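Local atomic coordinates of acyl-coa oxidase (PDB entry 1W07), a protein that catalyses the FAD-dependent desaturation of long- and medium-chain acyl-CoAs to 2-trans-enoyl-CoAs in peroxisomal beta-oxidation, passing electrons to oxygen to form hydrogen peroxide. Residues A299-T304 with H612-V617. The protein carries 1 engineered substitution. Residues are numbered along the deposited sequence; the frame is centred on the assembly and turned at random.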
loop_
_atom_site.group_PDB
_atom_site.type_symbol
_atom_site.label_atom_id
_atom_site.label_comp_id
_atom_site.label_asym_id
_atom_site.label_seq_id
_atom_site.Cartn_x
_atom_site.Cartn_y
_atom_site.Cartn_z
ATOM N N ALA B 299 -1.657 1.656 -13.687
ATOM C CA ALA B 299 -2.626 1.344 -12.650
ATOM C C ALA B 299 -3.968 2.015 -12.920
ATOM O O ALA B 299 -5.011 1.375 -12.822
ATOM C CB ALA B 299 -2.075 1.764 -11.260
ATOM N N VAL B 300 -3.941 3.299 -13.264
ATOM C CA VAL B 300 -5.167 4.063 -13.561
ATOM C C VAL B 300 -5.912 3.478 -14.783
ATOM O O VAL B 300 -7.148 3.450 -14.809
ATOM C CB VAL B 300 -4.831 5.558 -13.828
ATOM C CG1 VAL B 300 -6.041 6.295 -14.435
ATOM C CG2 VAL B 300 -4.385 6.217 -12.505
ATOM N N CYS B 301 -5.168 3.022 -15.787
ATOM C CA CYS B 301 -5.782 2.439 -16.978
ATOM C C CYS B 301 -6.578 1.202 -16.549
ATOM O O CYS B 301 -7.719 1.010 -16.961
ATOM C CB CYS B 301 -4.690 2.044 -17.971
ATOM S SG CYS B 301 -5.250 1.240 -19.504
ATOM N N ILE B 302 -5.980 0.379 -15.690
ATOM C CA ILE B 302 -6.633 -0.839 -15.224
ATOM C C ILE B 302 -7.880 -0.532 -14.407
ATOM O O ILE B 302 -8.958 -1.072 -14.668
ATOM C CB ILE B 302 -5.647 -1.706 -14.391
ATOM C CG1 ILE B 302 -4.475 -2.146 -15.289
ATOM C CG2 ILE B 302 -6.370 -2.924 -13.830
ATOM C CD1 ILE B 302 -3.291 -2.815 -14.545
ATOM N N ALA B 303 -7.738 0.335 -13.415
ATOM C CA ALA B 303 -8.865 0.668 -12.564
ATOM C C ALA B 303 -9.957 1.390 -13.334
ATOM O O ALA B 303 -11.148 1.142 -13.090
ATOM C CB ALA B 303 -8.398 1.508 -11.354
ATOM N N THR B 304 -9.586 2.254 -14.284
ATOM C CA THR B 304 -10.593 2.978 -15.070
ATOM C C THR B 304 -11.412 2.017 -15.936
ATOM O O THR B 304 -12.641 2.074 -15.939
ATOM C CB THR B 304 -9.943 4.098 -15.967
ATOM O OG1 THR B 304 -9.292 5.062 -15.134
ATOM C CG2 THR B 304 -11.008 4.821 -16.776
ATOM N N HIS B 612 -0.595 -7.168 -23.385
ATOM C CA HIS B 612 0.590 -7.887 -22.939
ATOM C C HIS B 612 1.349 -7.068 -21.900
ATOM O O HIS B 612 1.774 -7.604 -20.877
ATOM C CB HIS B 612 1.512 -8.202 -24.123
ATOM C CG HIS B 612 2.829 -8.792 -23.729
ATOM N ND1 HIS B 612 3.892 -8.022 -23.310
ATOM C CD2 HIS B 612 3.250 -10.078 -23.670
ATOM C CE1 HIS B 612 4.912 -8.808 -23.011
ATOM N NE2 HIS B 612 4.548 -10.061 -23.219
ATOM N N TYR B 613 1.510 -5.770 -22.155
ATOM C CA TYR B 613 2.243 -4.904 -21.229
ATOM C C TYR B 613 1.470 -4.690 -19.927
ATOM O O TYR B 613 2.042 -4.756 -18.832
ATOM C CB TYR B 613 2.527 -3.550 -21.870
ATOM C CG TYR B 613 3.377 -2.640 -21.011
ATOM C CD1 TYR B 613 4.691 -2.982 -20.690
ATOM C CD2 TYR B 613 2.867 -1.439 -20.521
ATOM C CE1 TYR B 613 5.475 -2.148 -19.908
ATOM C CE2 TYR B 613 3.636 -0.603 -19.743
ATOM C CZ TYR B 613 4.936 -0.956 -19.442
ATOM O OH TYR B 613 5.695 -0.079 -18.721
ATOM N N LEU B 614 0.172 -4.431 -20.051
ATOM C CA LEU B 614 -0.675 -4.212 -18.887
ATOM C C LEU B 614 -0.766 -5.460 -18.038
ATOM O O LEU B 614 -0.866 -5.369 -16.811
ATOM C CB LEU B 614 -2.087 -3.781 -19.303
ATOM C CG LEU B 614 -2.365 -2.286 -19.526
ATOM C CD1 LEU B 614 -3.848 -2.075 -19.831
ATOM C CD2 LEU B 614 -1.969 -1.502 -18.287
ATOM N N ASN B 615 -0.765 -6.618 -18.700
ATOM C CA ASN B 615 -0.826 -7.916 -18.018
ATOM C C ASN B 615 -1.927 -7.913 -16.963
ATOM O O ASN B 615 -1.691 -8.284 -15.815
ATOM C CB ASN B 615 0.524 -8.192 -17.361
ATOM C CG ASN B 615 0.693 -9.636 -16.957
ATOM O OD1 ASN B 615 0.383 -10.544 -17.728
ATOM N ND2 ASN B 615 1.216 -9.860 -15.760
ATOM N N SER B 616 -3.124 -7.508 -17.378
ATOM C CA SER B 616 -4.261 -7.383 -16.479
ATOM C C SER B 616 -5.559 -7.874 -17.069
ATOM O O SER B 616 -5.974 -7.433 -18.140
ATOM C CB SER B 616 -4.451 -5.918 -16.097
ATOM O OG SER B 616 -5.655 -5.737 -15.372
ATOM N N VAL B 617 -6.212 -8.763 -16.342
ATOM C CA VAL B 617 -7.478 -9.304 -16.789
ATOM C C VAL B 617 -8.576 -8.261 -16.558
ATOM O O VAL B 617 -9.484 -8.114 -17.369
ATOM C CB VAL B 617 -7.830 -10.602 -16.010
ATOM C CG1 VAL B 617 -9.245 -11.036 -16.364
ATOM C CG2 VAL B 617 -6.808 -11.719 -16.339
#
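Ile302 meets Ser616 and Leu614 at the point where a short helix has just ended, a compact example of a long helix packing through apolar side chains against a helix end and the loop after it, while the loop's polar atom finds its partners elsewhere. The dense part is the isoleucine against the serine: CG2 of Ile302 lies 3.3 Å from OG of Ser616, while its CD1 rests 3.7 Å from CB of Ser616. With CG1 anti to the carbonyl carbon (chi1 -63°) and CD1 extended from it (chi2 170°), the ethyl arm of Ile302 runs alongside the serine CB and also reaches the leucine, CG1 standing 4.0 Å from CD2 of Leu614. The other leucine branch touches a different neighbour, CD1 lying 3.6 Å from SG of Cys301. The serine hydroxyl is hydrogen-bonded to Ser408 O and Gly619 N, so this buried polar atom is satisfied although hydrocarbon lies against it. An alanine in place of Ile302 would probably open a gap beside Ser616 and take away the ethyl arm that Leu614 CD2 packs on. The contrast is with Asn615, where the chain leaves helical geometry with positive phi (47°): its CB points away from residues 299-304, and the residue is partly exposed. Leu614 and Ser616, flanking it in sequence, both direct their CB toward them. In helix 278-309, Ala299, Val300, Ala303 and Thr304 pack among helices 328-363 and 370-398, and helix 600-605 meets Val300, Cys301 and Thr304; Val617 pairs through its backbone with Cys407, tying the loop after helix 611-614 to the chain just before helix 410-417.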